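Local atomic coordinates of CdnC (Chryseobacterium gregarium DSM 19109, PDB entry 7MGV), a protein that is an ATP-grasp ligase that installs single and bicyclic omega-ester macrocycles in a multicore precursor peptide of the graspetide family. Residues K232-R237 with P306-Y311; A247-S252 with I274-P279. One frame throughout, in Å; residues are numbered along the deposited sequence.

Contact 1: residues K232-R237 with P306-Y311. With ADP (adenosine-5'-diphosphate), chain F.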
# COMPACT_ATOMS: atom_id res chain seq x y z
N LYS A 232 9.30 -31.35 -8.44
CA LYS A 232 8.96 -31.44 -7.03
C LYS A 232 9.39 -32.80 -6.48
O LYS A 232 8.81 -33.83 -6.83
CB LYS A 232 7.46 -31.24 -6.82
CG LYS A 232 6.98 -29.82 -7.07
CD LYS A 232 5.66 -29.56 -6.36
CE LYS A 232 4.76 -28.66 -7.17
NZ LYS A 232 3.33 -29.08 -7.09
N LYS A 233 10.41 -32.80 -5.61
CA LYS A 233 10.63 -33.93 -4.73
C LYS A 233 9.91 -33.73 -3.40
O LYS A 233 9.31 -34.67 -2.87
CB LYS A 233 12.12 -34.15 -4.49
CG LYS A 233 12.42 -35.20 -3.42
CD LYS A 233 13.89 -35.24 -3.05
CE LYS A 233 14.14 -36.29 -1.97
NZ LYS A 233 15.59 -36.47 -1.68
N LYS A 234 9.94 -32.51 -2.87
CA LYS A 234 9.15 -32.14 -1.71
C LYS A 234 8.53 -30.77 -1.94
O LYS A 234 9.07 -29.93 -2.67
CB LYS A 234 9.97 -32.10 -0.42
CG LYS A 234 10.53 -33.44 0.04
CD LYS A 234 10.91 -33.38 1.51
CE LYS A 234 11.80 -34.54 1.91
NZ LYS A 234 13.21 -34.31 1.49
N GLU A 235 7.38 -30.53 -1.30
CA GLU A 235 6.78 -29.21 -1.23
C GLU A 235 6.72 -28.79 0.23
O GLU A 235 6.34 -29.59 1.09
CB GLU A 235 5.39 -29.19 -1.86
CG GLU A 235 4.79 -27.80 -2.00
CD GLU A 235 3.62 -27.76 -2.96
OE1 GLU A 235 3.14 -28.84 -3.35
OE2 GLU A 235 3.17 -26.65 -3.31
N LEU A 236 7.08 -27.53 0.51
CA LEU A 236 7.24 -27.06 1.87
C LEU A 236 6.40 -25.82 2.12
O LEU A 236 6.42 -24.88 1.31
CB LEU A 236 8.71 -26.74 2.18
CG LEU A 236 9.75 -27.85 2.08
CD1 LEU A 236 11.14 -27.29 2.28
CD2 LEU A 236 9.46 -28.94 3.09
N ARG A 237 5.69 -25.81 3.25
CA ARG A 237 5.05 -24.62 3.79
C ARG A 237 5.68 -24.32 5.15
O ARG A 237 5.69 -25.19 6.03
CB ARG A 237 3.54 -24.80 3.95
CG ARG A 237 2.82 -25.23 2.69
CD ARG A 237 2.29 -24.04 1.92
NE ARG A 237 2.29 -24.28 0.48
CZ ARG A 237 1.19 -24.37 -0.27
NH1 ARG A 237 -0.01 -24.24 0.29
NH2 ARG A 237 1.29 -24.59 -1.57
N PRO A 306 14.60 -32.79 -7.07
CA PRO A 306 15.22 -34.12 -6.91
C PRO A 306 16.67 -34.07 -6.47
O PRO A 306 17.13 -35.00 -5.80
CB PRO A 306 15.07 -34.73 -8.31
CG PRO A 306 13.88 -34.07 -8.88
CD PRO A 306 13.91 -32.66 -8.36
N GLU A 307 17.40 -33.01 -6.82
CA GLU A 307 18.77 -32.84 -6.37
C GLU A 307 18.87 -32.28 -4.96
O GLU A 307 19.95 -31.87 -4.54
CB GLU A 307 19.54 -31.93 -7.34
CG GLU A 307 19.64 -32.48 -8.76
CD GLU A 307 18.45 -32.10 -9.62
OE1 GLU A 307 17.44 -31.60 -9.07
OE2 GLU A 307 18.51 -32.30 -10.85
N ASP A 308 17.75 -32.25 -4.23
CA ASP A 308 17.71 -31.90 -2.81
C ASP A 308 18.19 -30.47 -2.56
O ASP A 308 18.75 -30.18 -1.50
CB ASP A 308 18.51 -32.89 -1.96
CG ASP A 308 17.70 -34.12 -1.59
OD1 ASP A 308 16.65 -33.97 -0.94
OD2 ASP A 308 18.12 -35.24 -1.96
N GLU A 309 17.97 -29.57 -3.51
CA GLU A 309 18.21 -28.15 -3.29
C GLU A 309 16.89 -27.44 -3.01
O GLU A 309 15.86 -27.79 -3.58
CB GLU A 309 18.93 -27.50 -4.48
CG GLU A 309 18.63 -28.13 -5.82
CD GLU A 309 19.55 -27.63 -6.91
OE1 GLU A 309 19.43 -28.11 -8.06
OE2 GLU A 309 20.41 -26.77 -6.62
N TYR A 310 16.94 -26.45 -2.13
CA TYR A 310 15.75 -25.77 -1.64
C TYR A 310 15.52 -24.50 -2.45
O TYR A 310 16.42 -23.65 -2.54
CB TYR A 310 15.88 -25.46 -0.15
CG TYR A 310 15.78 -26.68 0.74
CD1 TYR A 310 16.76 -27.67 0.72
CD2 TYR A 310 14.70 -26.85 1.59
CE1 TYR A 310 16.66 -28.79 1.53
CE2 TYR A 310 14.60 -27.96 2.41
CZ TYR A 310 15.58 -28.93 2.37
OH TYR A 310 15.48 -30.04 3.18
N TYR A 311 14.33 -24.36 -3.02
CA TYR A 311 13.96 -23.22 -3.84
C TYR A 311 12.88 -22.42 -3.12
O TYR A 311 11.81 -22.96 -2.81
CB TYR A 311 13.46 -23.66 -5.21
CG TYR A 311 14.55 -24.07 -6.18
CD1 TYR A 311 15.13 -25.33 -6.11
CD2 TYR A 311 14.98 -23.20 -7.17
CE1 TYR A 311 16.12 -25.71 -7.00
CE2 TYR A 311 15.97 -23.57 -8.06
CZ TYR A 311 16.53 -24.83 -7.97
OH TYR A 311 17.52 -25.20 -8.85
PB ADP F . -2.93 -23.23 -5.30
O1B ADP F . -1.73 -22.45 -4.84
O2B ADP F . -4.25 -22.51 -5.11
O3B ADP F . -2.93 -24.68 -4.87
PA ADP F . -1.82 -22.23 -7.64
O1A ADP F . -2.01 -20.87 -7.02
O2A ADP F . -1.94 -22.42 -9.13
O3A ADP F . -2.74 -23.31 -6.90
O5' ADP F . -0.39 -22.78 -7.18
C5' ADP F . 0.77 -22.60 -7.98
C4' ADP F . 1.51 -23.93 -7.98
O4' ADP F . 2.58 -23.89 -8.93
C3' ADP F . 2.11 -24.25 -6.62
O3' ADP F . 1.52 -25.44 -6.10
C2' ADP F . 3.58 -24.48 -6.86
O2' ADP F . 3.99 -25.73 -6.31
C1' ADP F . 3.74 -24.49 -8.37
N9 ADP F . 4.93 -23.70 -8.76
C8 ADP F . 5.12 -22.38 -8.54
N7 ADP F . 6.31 -21.97 -9.02
C5 ADP F . 6.91 -23.04 -9.57
C6 ADP F . 8.19 -23.31 -10.26
N6 ADP F . 9.10 -22.32 -10.46
N1 ADP F . 8.43 -24.58 -10.68
C2 ADP F . 7.54 -25.57 -10.49
N3 ADP F . 6.36 -25.40 -9.87
C4 ADP F . 6.00 -24.18 -9.40
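With CG anti to the backbone N (chi1 172°) and the chain extended beyond it, Lys233 reaches Asp308, whose CG stands anti to its carbonyl carbon (chi1 -84°). The ammonium straddles the carboxylate: Lys233 NZ lies 2.8 Å from both Asp308 OD1 and Asp308 OD2, a salt bridge whose two hydrogen bonds are weak. Nearer the backbone, Lys233 CB packs on Pro306 N at 3.8 Å. Lys234 NZ, 4.2 Å from Asp308 OD1, adds positive charge without forming a salt bridge. Lys233 and Lys234 both face Val304, a classic beta bulge at the start of strand 234-241; strand 297-304 separates it from strand 310-316 in the antiparallel sheet of the ATP-grasp ligase. Leu236 CD1 meets Tyr310 CE2 at 3.5 Å over strand 297-304, where both side chains touch Val304. Glu235 serves the nucleotide: its OE2 accepts a hydrogen bond from ADP O2' at 3.2 Å and a weak one from ADP O3'. Lys232 CE lies beside the ribose, 3.1 Å from ADP O2', and Lys232 NZ forms a long salt bridge with Glu235 OE1. Arg237 NH2 forms a salt bridge with Glu235 OE2 at 3.3 Å, its hydrogen bond weak, and Arg237 also pairs with Asp301.

Contact 2: residues A247-S252 with I274-P279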
# COMPACT_ATOMS: atom_id res chain seq x y z
N ALA A 247 7.60 -26.04 10.01
CA ALA A 247 7.75 -26.51 8.64
C ALA A 247 6.87 -27.73 8.40
O ALA A 247 6.83 -28.65 9.22
CB ALA A 247 9.21 -26.84 8.33
N PHE A 248 6.19 -27.74 7.26
CA PHE A 248 5.35 -28.85 6.85
C PHE A 248 5.71 -29.23 5.42
O PHE A 248 6.02 -28.36 4.60
CB PHE A 248 3.86 -28.50 6.95
CG PHE A 248 3.44 -28.04 8.31
CD1 PHE A 248 2.95 -28.94 9.24
CD2 PHE A 248 3.53 -26.70 8.66
CE1 PHE A 248 2.56 -28.52 10.50
CE2 PHE A 248 3.15 -26.27 9.92
CZ PHE A 248 2.66 -27.18 10.84
N GLU A 249 5.66 -30.53 5.13
CA GLU A 249 6.09 -31.03 3.84
C GLU A 249 5.07 -32.00 3.27
O GLU A 249 4.34 -32.69 4.00
CB GLU A 249 7.46 -31.73 3.94
CG GLU A 249 7.41 -33.18 4.38
CD GLU A 249 8.78 -33.82 4.44
OE1 GLU A 249 9.78 -33.08 4.54
OE2 GLU A 249 8.86 -35.07 4.38
N ILE A 250 5.00 -32.01 1.94
CA ILE A 250 4.40 -33.08 1.16
C ILE A 250 5.51 -33.72 0.36
O ILE A 250 6.12 -33.06 -0.50
CB ILE A 250 3.27 -32.58 0.24
CG1 ILE A 250 2.07 -32.11 1.06
CG2 ILE A 250 2.86 -33.68 -0.73
CD1 ILE A 250 0.87 -31.74 0.21
N ASP A 251 5.80 -34.99 0.65
CA ASP A 251 6.85 -35.74 -0.04
C ASP A 251 6.22 -36.39 -1.26
O ASP A 251 5.64 -37.48 -1.17
CB ASP A 251 7.48 -36.77 0.89
CG ASP A 251 8.88 -37.16 0.46
OD1 ASP A 251 9.13 -37.24 -0.76
OD2 ASP A 251 9.73 -37.38 1.35
N SER A 252 6.32 -35.73 -2.41
CA SER A 252 5.76 -36.27 -3.64
C SER A 252 6.47 -37.56 -4.05
O SER A 252 5.83 -38.51 -4.51
CB SER A 252 5.85 -35.24 -4.76
OG SER A 252 5.63 -33.93 -4.27
N ILE A 274 2.74 -33.16 6.39
CA ILE A 274 3.25 -33.72 7.64
C ILE A 274 4.29 -32.75 8.21
O ILE A 274 5.05 -32.15 7.45
CB ILE A 274 3.84 -35.13 7.43
CG1 ILE A 274 5.07 -35.08 6.52
CG2 ILE A 274 2.78 -36.06 6.86
CD1 ILE A 274 5.95 -36.31 6.62
N PRO A 275 4.31 -32.54 9.52
CA PRO A 275 5.36 -31.70 10.11
C PRO A 275 6.74 -32.27 9.82
O PRO A 275 6.94 -33.49 9.78
CB PRO A 275 5.04 -31.72 11.61
CG PRO A 275 3.58 -32.04 11.67
CD PRO A 275 3.31 -32.96 10.52
N THR A 276 7.70 -31.37 9.61
CA THR A 276 9.06 -31.75 9.27
C THR A 276 10.00 -30.73 9.89
O THR A 276 9.58 -29.74 10.49
CB THR A 276 9.24 -31.84 7.75
OG1 THR A 276 10.48 -32.48 7.45
CG2 THR A 276 9.21 -30.45 7.13
N GLU A 277 11.30 -30.99 9.75
CA GLU A 277 12.33 -30.12 10.30
C GLU A 277 13.26 -29.67 9.17
O GLU A 277 13.69 -30.49 8.36
CB GLU A 277 13.11 -30.83 11.40
CG GLU A 277 12.25 -31.19 12.60
CD GLU A 277 12.93 -32.18 13.53
OE1 GLU A 277 14.16 -32.36 13.42
OE2 GLU A 277 12.22 -32.79 14.36
N LEU A 278 13.56 -28.38 9.14
CA LEU A 278 14.37 -27.79 8.10
C LEU A 278 15.85 -27.94 8.41
O LEU A 278 16.24 -27.99 9.59
CB LEU A 278 14.05 -26.31 7.94
CG LEU A 278 12.60 -25.91 7.67
CD1 LEU A 278 12.39 -24.44 7.99
CD2 LEU A 278 12.21 -26.21 6.23
N PRO A 279 16.69 -28.02 7.38
CA PRO A 279 18.13 -27.82 7.60
C PRO A 279 18.38 -26.46 8.24
O PRO A 279 17.70 -25.48 7.93
CB PRO A 279 18.72 -27.91 6.19
CG PRO A 279 17.73 -28.72 5.42
CD PRO A 279 16.38 -28.37 5.99
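Three backbone hydrogen bonds join Ala247 and Glu249 to Thr276 and Ile274. Glu249 and Ile274 form an antiparallel hydrogen-bonded pair, with Glu249 N to Ile274 O and Ile274 N to Glu249 O both at 2.9 Å. Thr276 N donates to Ala247 O, also at 2.9 Å. Between them Phe248 and Pro275 make a non-hydrogen-bonded pair, where a proline costs no bond to this strand. Two CA-H...O contacts, from Pro275 CA to Ala247 O and from Phe248 CA to Ile274 O, supplement the ladder.

The polar side-chain link is Thr276 OG1 to Glu249 OE1, 3.1 Å long, in which the hydroxyl donates from above the carboxylate plane, 68° out of it. Glu249 has CG between its backbone N and carbonyl carbon (chi1 84°), which lays the otherwise extended chain across Thr276. Cutting Glu249 back to an alanine would probably leave the Thr276 hydroxyl without this acceptor and open a gap beside Ile274 CG1, which now touches Glu249 CG at 3.7 Å.

Apolar contacts occupy both faces of the sheet. On the face bearing Glu249, Ala247 CB meets Leu278 CG at 3.6 Å, the leucine also touching Ile238. On the other face, Phe248 CE1 meets Pro275 CG at 3.8 Å, the Phe248 side chain also touching Trp273 and Thr328. Asp251 is the N-cap of helix 252-258, its OD1 accepting from Gln254 N. The whole is an antiparallel edge pairing: short strand 274-276 pairs with strand 244-251 as one edge, within this chain, of the antiparallel sheet of the ATP-grasp ligase.

Overall arrangement
Contacts 1 and 2 belong to one antiparallel sheet, ordered 274-276, 244-251, 234-241, 297-304, 310-316, and their centres lie about 10 Å apart. In that order contact 2 holds one outermost strand of the chain's sheet, whereas contact 1 reaches across strand 297-304 toward the other. Strands 234-241 and 244-251, consecutive in the chain, join the contacts through probable backbone hydrogen bonds, Arg237 O to Phe248 N and Glu235 O to Ile250 N. Along the sequence 232-237 comes first, then both segments of contact 2, and finally 306-311. Inner strand 234-241 thus carries Glu235 to the ribose, while contact 2 probably just adds the edge strand, the Glu249 side chain being about 12 Å from the bound ADP.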